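Local coordinates for phospholyase (Arthrobacter aurescens, PDB 5G4I), which catalyses the pyridoxal phosphate-dependent phospholyase elimination of phosphate from ethanolamine phosphate, with the fold of the class III aminotransferases, at residues 108-113 against 271-276; 112-117 against 289-294; 177-182 against 226-231; 369-374 against 409-414; 140-145 against 155-160. All blocks are in the same frame, centred on the assembly; numbering follows the deposited sequence. Where two conformers were deposited one is given.

Contact 1: 108-113 against 271-276; sequences DGALER and NVEPEL
E273 reaches across to a type II' beta turn, D108 to L111, on the large-domain side of this PLP aminotransferase fold. The turn leads into strand 113-117. The loop 271-276 runs up to the start of the strand that ends at M279.

The polar link is one hydrogen bond. A110 N donates to E273 OE2 at 3.0 Å. The donor meets the syn side of the carboxylate, somewhat out of its plane. The E273 chain makes this span because it is fully stretched, with CG anti to the backbone N (chi1 -177°) and the next bond also extended. Its other oxygen, OE1, lies 3.8 Å from G109 CA. G109 fits here for two reasons. Its phi is positive, and a beta carbon would run into OE1. The turn's own bond, L111 N to D108 O, is weak at 3.4 Å.

The apolar part belongs to L111. It points at the second segment and is buried, with Y267 and V293 also against it. P274 adds its ring to the Y267 side. The E275 carboxylate is held by R242 in a salt bridge and by V248 N. Within the first segment, R113 NH1 bonds E112 O.

One methyl of L111 lies against two backbone carbonyls of the second segment: CD2 rests 3.5 Å from P274 O and 3.8 Å from E275 O.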
# COMPACT_ATOMS: atom_id res chain seq x y z
N ASP A 108 15.85 -19.69 4.45
CA ASP A 108 16.55 -20.55 5.42
C ASP A 108 16.78 -19.88 6.73
O ASP A 108 16.46 -18.78 6.91
CB ASP A 108 18.02 -20.72 5.14
CG ASP A 108 18.32 -21.24 3.92
OD1 ASP A 108 17.53 -22.06 3.43
OD2 ASP A 108 19.46 -20.87 3.50
N GLY A 109 17.47 -20.59 7.60
CA GLY A 109 17.87 -19.96 8.87
C GLY A 109 16.67 -19.62 9.76
O GLY A 109 15.63 -20.24 9.79
N ALA A 110 16.75 -18.43 10.41
CA ALA A 110 15.74 -17.99 11.34
C ALA A 110 14.58 -17.17 10.65
O ALA A 110 13.71 -16.69 11.34
CB ALA A 110 16.39 -17.12 12.41
N LEU A 111 14.65 -17.09 9.31
CA LEU A 111 13.58 -16.37 8.55
C LEU A 111 12.40 -17.27 8.32
O LEU A 111 12.37 -18.07 7.34
CB LEU A 111 14.20 -15.79 7.28
CG LEU A 111 15.24 -14.69 7.46
CD1 LEU A 111 16.02 -14.35 6.18
CD2 LEU A 111 14.60 -13.41 8.04
N GLU A 112 11.44 -17.22 9.24
CA GLU A 112 10.37 -18.20 9.34
C GLU A 112 9.02 -17.65 9.69
O GLU A 112 8.06 -18.39 9.89
CB GLU A 112 10.73 -19.32 10.31
CG GLU A 112 10.93 -18.94 11.65
CD GLU A 112 11.43 -20.16 12.49
OE1 GLU A 112 11.37 -21.35 12.06
OE2 GLU A 112 11.88 -19.90 13.59
N ARG A 113 8.82 -16.29 9.61
CA ARG A 113 7.51 -15.65 9.75
C ARG A 113 7.30 -14.51 8.69
O ARG A 113 8.31 -14.03 8.14
CB ARG A 113 7.35 -15.03 11.16
CG ARG A 113 7.31 -16.09 12.35
CD ARG A 113 6.15 -17.07 12.30
NE ARG A 113 6.21 -17.91 13.54
CZ ARG A 113 6.90 -19.05 13.64
NH1 ARG A 113 7.63 -19.50 12.67
NH2 ARG A 113 6.91 -19.66 14.86
N ASN A 271 27.97 -12.89 2.55
CA ASN A 271 27.91 -13.81 3.67
C ASN A 271 27.18 -13.15 4.87
O ASN A 271 27.75 -12.74 5.90
CB ASN A 271 29.32 -14.27 4.08
CG ASN A 271 29.29 -15.35 5.16
OD1 ASN A 271 28.28 -16.08 5.37
ND2 ASN A 271 30.39 -15.44 5.90
N VAL A 272 25.86 -12.99 4.70
CA VAL A 272 25.00 -12.27 5.63
C VAL A 272 23.61 -12.94 5.70
O VAL A 272 23.13 -13.50 4.68
CB VAL A 272 24.79 -10.78 5.21
CG1 VAL A 272 23.87 -10.59 3.97
CG2 VAL A 272 24.24 -9.91 6.35
N GLU A 273 23.02 -12.95 6.89
CA GLU A 273 21.60 -13.40 7.07
C GLU A 273 20.89 -12.22 7.73
O GLU A 273 21.03 -11.93 8.93
CB GLU A 273 21.40 -14.64 7.94
CG GLU A 273 19.93 -15.05 7.98
CD GLU A 273 19.65 -16.25 8.92
OE1 GLU A 273 20.47 -17.22 8.96
OE2 GLU A 273 18.64 -16.26 9.66
N PRO A 274 20.11 -11.43 6.94
CA PRO A 274 19.35 -10.33 7.53
C PRO A 274 18.27 -10.76 8.51
O PRO A 274 17.69 -11.86 8.39
CB PRO A 274 18.70 -9.64 6.30
CG PRO A 274 19.26 -10.26 5.16
CD PRO A 274 19.80 -11.62 5.52
N GLU A 275 17.91 -9.86 9.46
CA GLU A 275 16.80 -10.04 10.35
C GLU A 275 15.42 -9.78 9.67
O GLU A 275 14.39 -10.29 10.12
CB GLU A 275 16.86 -9.23 11.62
CG GLU A 275 18.05 -9.57 12.51
CD GLU A 275 19.31 -8.77 12.23
OE1 GLU A 275 19.56 -8.21 11.13
OE2 GLU A 275 20.21 -8.71 13.18
N LEU A 276 15.47 -8.91 8.64
CA LEU A 276 14.25 -8.45 7.95
C LEU A 276 14.56 -8.40 6.45
O LEU A 276 15.64 -7.95 6.02
CB LEU A 276 13.94 -6.95 8.38
CG LEU A 276 13.43 -6.80 9.86
CD1 LEU A 276 13.80 -5.41 10.45
CD2 LEU A 276 11.95 -7.07 9.94

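Contact 2: 112-117 against 289-294; sequences ERLFLT and IGAVVT
L114 sets CG anti to its backbone N (chi1 165°), and this carries CD1 across to A291 CB at 3.6 Å and to V293 CG2 at 3.9 Å. F115 lies on the opposite face of the strand, and its chi1 of -63°, with CG anti to the carbonyl carbon, brings CE1 to T294 CG2 at 4.0 Å. The methyl comes to the ring edge, near the ring plane. F115 CB also packs on V292 CB. L116 follows L114 on its face, with CD2 near A291 CB and I289 CG2.

These are neighbouring antiparallel strands, 113-117 and 290-294, in the seven-stranded mixed sheet of the large domain of fold type I PLP enzymes. Strand 113-117 is the outermost strand there within this chain. R113 with T294, F115 with V292 and T117 with G290 are hydrogen-bonded pairs. L114 with V293 and L116 with A291 are non-hydrogen-bonded pairs.

A classic beta bulge begins the pairing. E112 N (3.1 Å) and R113 N (3.0 Å) both donate to T294 O, from opposite faces of its carbonyl plane. R113 O takes T294 N in return. T294 OG1 itself bonds E275 O.

At the other end T117 OG1 bonds S119 O and sits 3.2 Å from G290 CA. A beta carbon on G290 would collide with that oxygen.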
# COMPACT_ATOMS: atom_id res chain seq x y z
N GLU A 112 11.44 -17.22 9.24
CA GLU A 112 10.37 -18.20 9.34
C GLU A 112 9.02 -17.65 9.69
O GLU A 112 8.06 -18.39 9.89
CB GLU A 112 10.73 -19.32 10.31
CG GLU A 112 10.93 -18.94 11.65
CD GLU A 112 11.43 -20.16 12.49
OE1 GLU A 112 11.37 -21.35 12.06
OE2 GLU A 112 11.88 -19.90 13.59
N ARG A 113 8.82 -16.29 9.61
CA ARG A 113 7.51 -15.65 9.75
C ARG A 113 7.30 -14.51 8.69
O ARG A 113 8.31 -14.03 8.14
CB ARG A 113 7.35 -15.03 11.16
CG ARG A 113 7.31 -16.09 12.35
CD ARG A 113 6.15 -17.07 12.30
NE ARG A 113 6.21 -17.91 13.54
CZ ARG A 113 6.90 -19.05 13.64
NH1 ARG A 113 7.63 -19.50 12.67
NH2 ARG A 113 6.91 -19.66 14.86
N LEU A 114 6.04 -14.12 8.49
CA LEU A 114 5.72 -13.21 7.40
C LEU A 114 4.65 -12.20 7.87
O LEU A 114 3.66 -12.56 8.54
CB LEU A 114 5.10 -14.10 6.25
CG LEU A 114 4.34 -13.57 5.07
CD1 LEU A 114 5.37 -12.85 4.20
CD2 LEU A 114 3.73 -14.58 4.13
N PHE A 115 4.81 -10.92 7.42
CA PHE A 115 3.74 -9.90 7.37
C PHE A 115 3.49 -9.62 5.86
O PHE A 115 4.43 -9.19 5.14
CB PHE A 115 4.17 -8.58 8.00
CG PHE A 115 4.49 -8.60 9.49
CD1 PHE A 115 5.75 -8.86 9.93
CD2 PHE A 115 3.50 -8.29 10.39
CE1 PHE A 115 6.03 -8.83 11.34
CE2 PHE A 115 3.74 -8.27 11.76
CZ PHE A 115 5.02 -8.55 12.23
N LEU A 116 2.27 -9.76 5.40
CA LEU A 116 1.97 -9.39 4.01
C LEU A 116 1.53 -7.89 3.95
O LEU A 116 0.97 -7.33 4.93
CB LEU A 116 0.86 -10.31 3.47
CG LEU A 116 1.36 -11.70 3.09
CD1 LEU A 116 0.24 -12.74 3.01
CD2 LEU A 116 2.10 -11.70 1.75
N THR A 117 1.76 -7.27 2.77
CA THR A 117 1.38 -5.88 2.51
C THR A 117 0.86 -5.82 1.05
O THR A 117 0.75 -6.86 0.38
CB THR A 117 2.56 -4.88 2.70
OG1 THR A 117 3.49 -5.05 1.61
CG2 THR A 117 3.21 -4.99 4.08
N ILE A 289 1.04 -6.51 -4.29
CA ILE A 289 1.45 -7.40 -3.16
C ILE A 289 2.89 -6.95 -2.78
O ILE A 289 3.74 -6.69 -3.66
CB ILE A 289 1.47 -8.92 -3.50
CG1 ILE A 289 0.26 -9.42 -4.27
CG2 ILE A 289 1.69 -9.77 -2.24
CD1 ILE A 289 0.39 -10.85 -4.75
N GLY A 290 3.13 -6.93 -1.44
CA GLY A 290 4.45 -6.84 -0.87
C GLY A 290 4.52 -7.73 0.38
O GLY A 290 3.57 -8.38 0.76
N ALA A 291 5.72 -7.79 0.96
CA ALA A 291 5.91 -8.56 2.23
C ALA A 291 7.13 -8.11 3.00
O ALA A 291 8.11 -7.63 2.45
CB ALA A 291 6.03 -10.09 1.94
N VAL A 292 7.07 -8.40 4.34
CA VAL A 292 8.24 -8.36 5.24
C VAL A 292 8.38 -9.82 5.79
O VAL A 292 7.46 -10.37 6.43
CB VAL A 292 7.99 -7.41 6.42
CG1 VAL A 292 9.22 -7.46 7.35
CG2 VAL A 292 7.67 -6.02 5.99
N VAL A 293 9.51 -10.47 5.50
CA VAL A 293 9.88 -11.81 6.08
C VAL A 293 10.87 -11.57 7.25
O VAL A 293 11.79 -10.73 7.14
CB VAL A 293 10.40 -12.76 4.97
CG1 VAL A 293 11.11 -14.00 5.59
CG2 VAL A 293 9.30 -13.13 4.00
N THR A 294 10.61 -12.22 8.39
CA THR A 294 11.38 -11.94 9.62
C THR A 294 11.44 -13.18 10.51
O THR A 294 11.05 -14.30 10.09
CB THR A 294 10.89 -10.65 10.29
OG1 THR A 294 11.87 -10.19 11.28
CG2 THR A 294 9.53 -10.81 10.95

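Contact 3: 177-182 against 226-231; sequences PDVSGI and LLQLPS
D178 and Q228 tie two loops of the large domain together. D178 OD1 accepts S180 N at 3.2 Å in an Asx turn, and S180 OG at 2.8 Å. It also takes Q228 N across the contact at 3.0 Å. Both backbone N atoms come from above the carboxylate plane, and the hydroxyl comes on the syn side. Alongside the Q228 N bond, V179 N donates to Q228 O at 2.8 Å. D178 OD2 forms a salt bridge with R363. A leucine in place of D178 would probably leave Q228 N and both S180 donors without their acceptor and R363 without this carboxylate.

The buried side is apolar and closely packed. The rings of P177 and P230 cross at about a right angle, with P177 CG 3.7 Å from P230 CD. V187 and L190 of helix 187-207 cover this side. P177 O is buried there without a polar partner, against L229 CG at 3.5 Å.

The other side faces solvent. Beyond S180 the chain makes no contact with 226-231. The exposed Q228 side chain runs out extended along this rim, its CG anti to the backbone N (chi1 180°), and V179 CG2 lies against its amide carbon CD at 3.6 Å.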
# COMPACT_ATOMS: atom_id res chain seq x y z
N PRO A 177 31.34 1.06 -1.76
CA PRO A 177 32.55 0.85 -2.59
C PRO A 177 32.24 -0.00 -3.86
O PRO A 177 31.47 -0.99 -3.78
CB PRO A 177 33.52 0.14 -1.67
CG PRO A 177 32.67 -0.51 -0.65
CD PRO A 177 31.53 0.44 -0.43
N ASP A 178 32.87 0.39 -4.99
CA ASP A 178 32.70 -0.28 -6.26
C ASP A 178 34.13 -0.65 -6.82
O ASP A 178 34.91 0.27 -7.02
CB ASP A 178 31.96 0.61 -7.23
CG ASP A 178 31.61 -0.05 -8.61
OD1 ASP A 178 31.79 -1.23 -8.77
OD2 ASP A 178 31.12 0.77 -9.45
N VAL A 179 34.39 -1.94 -7.03
CA VAL A 179 35.73 -2.41 -7.53
C VAL A 179 35.79 -2.37 -9.05
O VAL A 179 36.87 -2.65 -9.61
CB VAL A 179 36.10 -3.83 -7.02
CG1 VAL A 179 36.06 -3.90 -5.50
CG2 VAL A 179 35.26 -4.92 -7.63
N SER A 180 34.69 -2.01 -9.74
CA SER A 180 34.66 -1.95 -11.23
C SER A 180 35.77 -1.07 -11.77
O SER A 180 35.91 0.10 -11.41
CB SER A 180 33.29 -1.42 -11.77
OG SER A 180 32.20 -2.24 -11.40
N GLY A 181 36.63 -1.68 -12.58
CA GLY A 181 37.74 -0.93 -13.16
C GLY A 181 38.91 -0.53 -12.24
O GLY A 181 39.77 0.26 -12.64
N ILE A 182 38.97 -1.06 -11.02
CA ILE A 182 40.04 -0.77 -10.05
C ILE A 182 41.06 -1.90 -10.08
O ILE A 182 40.70 -3.06 -10.21
CB ILE A 182 39.37 -0.64 -8.63
CG1 ILE A 182 38.43 0.58 -8.62
CG2 ILE A 182 40.35 -0.54 -7.45
CD1 ILE A 182 39.10 1.93 -8.77
N LEU A 226 24.66 -0.04 -10.37
CA LEU A 226 24.99 -1.46 -10.40
C LEU A 226 26.41 -1.78 -9.97
O LEU A 226 27.31 -2.15 -10.77
CB LEU A 226 24.67 -2.11 -11.82
CG LEU A 226 23.23 -2.39 -12.10
CD1 LEU A 226 23.08 -2.82 -13.61
CD2 LEU A 226 22.69 -3.52 -11.19
N LEU A 227 26.69 -1.51 -8.69
CA LEU A 227 28.03 -1.63 -8.12
C LEU A 227 28.49 -3.07 -7.88
O LEU A 227 27.66 -3.95 -7.62
CB LEU A 227 28.00 -0.89 -6.78
CG LEU A 227 27.40 0.53 -6.74
CD1 LEU A 227 27.50 1.10 -5.31
CD2 LEU A 227 28.04 1.47 -7.72
N GLN A 228 29.81 -3.31 -7.99
CA GLN A 228 30.41 -4.61 -7.66
C GLN A 228 31.21 -4.39 -6.37
O GLN A 228 32.26 -3.70 -6.40
CB GLN A 228 31.32 -5.16 -8.81
CG GLN A 228 31.94 -6.52 -8.41
CD GLN A 228 33.04 -7.06 -9.39
OE1 GLN A 228 33.18 -6.58 -10.51
NE2 GLN A 228 33.82 -8.03 -8.93
N LEU A 229 30.78 -4.97 -5.27
CA LEU A 229 31.42 -4.66 -3.99
C LEU A 229 32.65 -5.53 -3.72
O LEU A 229 32.66 -6.72 -4.10
CB LEU A 229 30.41 -4.84 -2.83
CG LEU A 229 29.47 -3.66 -2.58
CD1 LEU A 229 28.60 -3.22 -3.77
CD2 LEU A 229 28.56 -3.99 -1.40
N PRO A 230 33.63 -4.97 -2.97
CA PRO A 230 34.69 -5.87 -2.44
C PRO A 230 34.15 -6.88 -1.46
O PRO A 230 33.21 -6.58 -0.67
CB PRO A 230 35.69 -4.88 -1.74
CG PRO A 230 34.93 -3.65 -1.50
CD PRO A 230 33.68 -3.63 -2.35
N SER A 231 34.71 -8.10 -1.42
CA SER A 231 34.35 -9.10 -0.44
C SER A 231 34.57 -8.56 0.98
O SER A 231 35.65 -8.03 1.24
CB SER A 231 35.21 -10.38 -0.60
OG SER A 231 34.64 -11.43 0.15

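Contact 4: 369-374 against 409-414; sequences FGIDII and NVLKMR. With PO4 (phosphate ion), chain D.
I371 and L411 lie side by side and point the same way, with I371 CG1 4.1 Å from L411 CB. D372 and V410 do the same on the other face of the sheet. Strands 368-373 and 410-413 are antiparallel neighbours in the mixed sheet of the smaller domain of this fold. Their short segments run 162° apart.

On the face of I371, L411 packs on helix 384-396, and F369 and M413 pack on helix 334-355. On the other face D372 OD1 forms a salt bridge with R363, and OD2 takes S361 N. G370 lies here too, where a beta carbon would collide with L411 O.

N409 pairs with I373 at the end of the ladder. Its CG sits between the backbone N and the carbonyl carbon (chi1 74°), which brings ND2 to I373 O at 3.0 Å. The bond lies in the amide plane but comes from above the carbonyl plane. I373 N returns a bond to N409 O at 2.8 Å.

At the other end K412 and R414 turn to a phosphate ion. R414 NH1 bonds O1 of the ion at 2.8 Å and NH2 bonds O2 at 3.0 Å. NH1 also bonds Q254 OE1 and NH2 bonds Y61 O, which orient the group. The phosphorus lies in the guanidinium plane, at its edge. K412 NZ stands over one guanidinium face, near the rim, and is 3.2 Å from phosphate O3. Y61, Q254 and R90 of the second subunit also bond the ion.

The phosphate probably came from the crystallisation liquor. A positive pocket this close to PLP is nevertheless consistent with a site for the substrate's phosphate group.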
# COMPACT_ATOMS: atom_id res chain seq x y z
N PHE A 369 21.45 -6.71 -15.83
CA PHE A 369 22.80 -6.35 -16.39
C PHE A 369 22.82 -4.91 -16.79
O PHE A 369 21.82 -4.25 -17.10
CB PHE A 369 23.26 -7.24 -17.60
CG PHE A 369 24.07 -8.47 -17.22
CD1 PHE A 369 25.45 -8.42 -17.05
CD2 PHE A 369 23.43 -9.71 -17.07
CE1 PHE A 369 26.15 -9.47 -16.68
CE2 PHE A 369 24.19 -10.85 -16.70
CZ PHE A 369 25.48 -10.74 -16.57
N GLY A 370 24.04 -4.37 -16.83
CA GLY A 370 24.26 -3.02 -17.33
C GLY A 370 25.69 -2.79 -17.82
O GLY A 370 26.58 -3.57 -17.60
N ILE A 371 25.83 -1.67 -18.52
CA ILE A 371 27.18 -1.16 -18.94
C ILE A 371 27.21 0.38 -18.76
O ILE A 371 26.24 1.06 -19.09
CB ILE A 371 27.48 -1.54 -20.44
CG1 ILE A 371 26.31 -1.24 -21.40
CG2 ILE A 371 27.93 -3.00 -20.50
CD1 ILE A 371 26.68 -1.33 -22.90
N ASP A 372 28.12 0.89 -18.50
CA ASP A 372 28.54 2.30 -18.29
C ASP A 372 28.88 2.89 -19.64
O ASP A 372 29.66 2.26 -20.37
CB ASP A 372 29.98 2.46 -17.76
CG ASP A 372 30.25 2.10 -16.45
OD1 ASP A 372 29.46 1.92 -15.63
OD2 ASP A 372 31.27 1.45 -16.38
N ILE A 373 28.19 3.97 -19.97
CA ILE A 373 28.41 4.65 -21.30
C ILE A 373 29.30 5.89 -21.03
O ILE A 373 29.00 6.73 -20.14
CB ILE A 373 27.09 5.02 -21.92
CG1 ILE A 373 26.16 3.79 -22.13
CG2 ILE A 373 27.21 5.75 -23.29
CD1 ILE A 373 26.78 2.60 -22.87
N ILE A 374 30.43 5.96 -21.79
CA ILE A 374 31.51 6.95 -21.59
C ILE A 374 31.90 7.63 -22.91
O ILE A 374 31.57 7.18 -24.00
CB ILE A 374 32.71 6.30 -20.93
CG1 ILE A 374 33.28 5.21 -21.82
CG2 ILE A 374 32.36 5.84 -19.50
CD1 ILE A 374 34.63 4.66 -21.34
N ASN A 409 24.18 7.39 -16.77
CA ASN A 409 24.93 6.77 -17.88
C ASN A 409 25.10 5.26 -17.83
O ASN A 409 25.94 4.72 -18.53
CB ASN A 409 26.31 7.43 -18.00
CG ASN A 409 27.25 7.00 -16.90
OD1 ASN A 409 26.87 7.07 -15.72
ND2 ASN A 409 28.43 6.59 -17.21
N VAL A 410 24.36 4.56 -16.92
CA VAL A 410 24.45 3.09 -16.89
C VAL A 410 23.22 2.52 -17.58
O VAL A 410 22.10 2.69 -17.13
CB VAL A 410 24.61 2.55 -15.47
CG1 VAL A 410 24.68 1.02 -15.49
CG2 VAL A 410 25.79 3.16 -14.75
N LEU A 411 23.46 1.92 -18.75
CA LEU A 411 22.38 1.35 -19.56
C LEU A 411 21.92 0.08 -18.87
O LEU A 411 22.79 -0.69 -18.46
CB LEU A 411 23.00 1.17 -21.02
CG LEU A 411 22.12 1.17 -22.18
CD1 LEU A 411 21.47 2.53 -22.41
CD2 LEU A 411 22.90 0.76 -23.37
N LYS A 412 20.61 -0.02 -18.62
CA LYS A 412 20.03 -1.05 -17.76
C LYS A 412 19.11 -1.97 -18.52
O LYS A 412 18.17 -1.50 -19.20
CB LYS A 412 19.20 -0.42 -16.75
CG LYS A 412 18.55 -1.36 -15.77
CD LYS A 412 17.19 -0.84 -15.40
CE LYS A 412 17.07 -0.18 -14.07
NZ LYS A 412 15.67 -0.11 -13.62
N MET A 413 19.30 -3.27 -18.25
CA MET A 413 18.47 -4.30 -18.95
C MET A 413 18.06 -5.36 -17.97
O MET A 413 18.94 -5.87 -17.21
CB MET A 413 19.33 -4.88 -19.94
CG MET A 413 19.53 -3.85 -21.05
SD MET A 413 20.91 -3.86 -22.12
CE MET A 413 22.31 -4.92 -21.92
N ARG A 414 16.76 -5.56 -17.92
CA ARG A 414 16.11 -6.25 -16.78
C ARG A 414 14.78 -6.71 -17.31
O ARG A 414 13.75 -6.24 -16.91
CB ARG A 414 15.99 -5.27 -15.54
CG ARG A 414 15.25 -5.85 -14.27
CD ARG A 414 14.72 -4.77 -13.28
NE ARG A 414 13.68 -4.03 -14.01
CZ ARG A 414 13.13 -2.88 -13.57
NH1 ARG A 414 13.29 -2.49 -12.27
NH2 ARG A 414 12.21 -2.21 -14.23
P PO4 D . 11.81 0.78 -11.91
O1 PO4 D . 12.77 -0.00 -11.22
O2 PO4 D . 10.80 0.02 -12.76
O3 PO4 D . 12.75 1.19 -13.04
O4 PO4 D . 11.19 1.97 -11.22

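Contact 5: 140-145 against 155-160; sequences VLVSDF and AEITTG
T159 OG1 has two hydrogen-bond partners. It donates to S143 O at 2.8 Å and accepts from S146 N just past the segment. With chi1 at 59°, OG1 stands between the backbone N and the carbonyl carbon of T159, facing the end of strand 140-143. S143 O receives S146 OG as well. F145 N is near T159 OG1 but badly angled for a bond. It donates instead to S143 OG at 3.1 Å, which makes an ST turn, and S143 OG also bonds E224.

F145 makes the second link. Its CB points away from 155-160, but the ring swings back over G160. G160 CA lies 3.7 Å from the ring centroid and 8° off the normal, a CH-pi contact over the face. The rim atom F145 CZ is 3.6 Å from G160 O. A serine in place of F145 would probably leave G160 CA without its aromatic cover and open a gap beside T159 O.

The third link is apolar. I157 crosses V140 and V142 at about right angles. Its CG2 meets V140 CG1 at 4.1 Å, and its CD1 meets V142 CG1 at 4.0 Å. V171 and L216 on the flanking strands also touch I157, so it packs against three parallel strands of the large-domain sheet. A type I turn from A155 to T158 follows helix 152-155 and contains I157.

The chain between the two segments carries Y147 and H148 of the PLP pocket. The threonine bond, the ring contact and the isoleucine packing bring together the two ends of that piece, which is consistent with a defined path for this part of the pocket.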
# COMPACT_ATOMS: atom_id res chain seq x y z
N VAL A 140 19.35 5.63 10.83
CA VAL A 140 19.29 4.85 9.59
C VAL A 140 20.56 5.02 8.78
O VAL A 140 20.97 6.17 8.45
CB VAL A 140 18.04 5.24 8.77
CG1 VAL A 140 18.04 4.53 7.39
CG2 VAL A 140 16.77 4.98 9.53
N LEU A 141 21.20 3.92 8.35
CA LEU A 141 22.29 3.91 7.37
C LEU A 141 21.74 3.45 6.01
O LEU A 141 21.12 2.37 5.95
CB LEU A 141 23.40 2.94 7.83
CG LEU A 141 24.14 3.29 9.14
CD1 LEU A 141 25.08 2.15 9.50
CD2 LEU A 141 24.91 4.55 9.09
N VAL A 142 21.92 4.28 5.00
CA VAL A 142 21.51 3.98 3.64
C VAL A 142 22.64 4.34 2.69
O VAL A 142 23.59 5.10 3.07
CB VAL A 142 20.25 4.72 3.14
CG1 VAL A 142 18.98 4.07 3.66
CG2 VAL A 142 20.34 6.24 3.41
N SER A 143 22.63 3.93 1.39
CA SER A 143 23.58 4.47 0.44
C SER A 143 23.27 5.94 0.07
O SER A 143 22.12 6.38 0.21
CB SER A 143 23.58 3.64 -0.87
OG SER A 143 22.80 4.23 -1.84
N ASP A 144 24.30 6.63 -0.42
CA ASP A 144 24.18 8.00 -0.92
C ASP A 144 23.56 8.15 -2.28
O ASP A 144 23.44 9.30 -2.74
CB ASP A 144 25.51 8.74 -0.85
CG ASP A 144 26.51 8.29 -1.84
OD1 ASP A 144 26.31 7.42 -2.71
OD2 ASP A 144 27.70 8.79 -1.66
N PHE A 145 23.00 7.09 -2.90
CA PHE A 145 22.18 7.27 -4.12
C PHE A 145 21.17 6.09 -4.19
O PHE A 145 21.29 5.20 -5.05
CB PHE A 145 23.05 7.46 -5.38
CG PHE A 145 22.33 8.24 -6.47
CD1 PHE A 145 22.22 9.59 -6.34
CD2 PHE A 145 21.70 7.57 -7.50
CE1 PHE A 145 21.52 10.34 -7.31
CE2 PHE A 145 21.04 8.38 -8.51
CZ PHE A 145 20.97 9.67 -8.34
N ALA A 155 10.71 9.07 2.56
CA ALA A 155 11.19 10.31 1.99
C ALA A 155 12.31 10.95 2.78
O ALA A 155 13.27 11.43 2.16
CB ALA A 155 10.01 11.30 1.89
N GLU A 156 12.22 10.86 4.11
CA GLU A 156 13.26 11.42 4.98
C GLU A 156 14.62 10.75 4.84
O GLU A 156 15.63 11.32 5.35
CB GLU A 156 12.79 11.40 6.45
CG GLU A 156 11.60 12.35 6.73
CD GLU A 156 11.03 12.22 8.13
OE1 GLU A 156 11.41 11.30 8.88
OE2 GLU A 156 10.06 12.93 8.46
N ILE A 157 14.68 9.53 4.25
CA ILE A 157 15.97 8.82 4.10
C ILE A 157 16.41 8.77 2.65
O ILE A 157 17.44 8.19 2.33
CB ILE A 157 15.92 7.40 4.73
CG1 ILE A 157 15.18 6.38 3.83
CG2 ILE A 157 15.36 7.42 6.13
CD1 ILE A 157 15.11 4.96 4.35
N THR A 158 15.61 9.34 1.69
CA THR A 158 15.85 9.21 0.26
C THR A 158 17.01 10.09 -0.25
O THR A 158 17.02 11.30 -0.02
CB THR A 158 14.57 9.56 -0.53
OG1 THR A 158 13.52 8.60 -0.20
CG2 THR A 158 14.76 9.53 -2.00
N THR A 159 17.98 9.46 -0.99
CA THR A 159 19.16 10.15 -1.53
C THR A 159 19.23 10.09 -3.07
O THR A 159 19.99 10.94 -3.67
CB THR A 159 20.40 9.58 -0.92
OG1 THR A 159 20.47 8.17 -1.22
CG2 THR A 159 20.47 9.82 0.59
N GLY A 160 18.52 9.20 -3.75
CA GLY A 160 18.67 8.97 -5.18
C GLY A 160 17.57 9.50 -6.04
O GLY A 160 17.54 9.25 -7.28

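How the contacts relate
Contacts 1 and 2 begin in the same run of chain, sharing E112 and R113. Their centres are 12 Å apart, and E275 O of contact 1 meets T294 OG1 of contact 2. Contacts 5 and 3 come one after the other along the chain, both nested inside the loops closed by contacts 1 and 2. Contacts 2 and 5 belong to one large-domain sheet, 23 Å apart between centres. Contact 4 follows all of these in the chain, in the second sheet, and its centre is about 32 Å from that of contact 2. Contact 3 bridges toward it: L226 packs on F369 and G370. R363 bonds both D178 and D372, so it links the loop of contact 3 to the strand of contact 4.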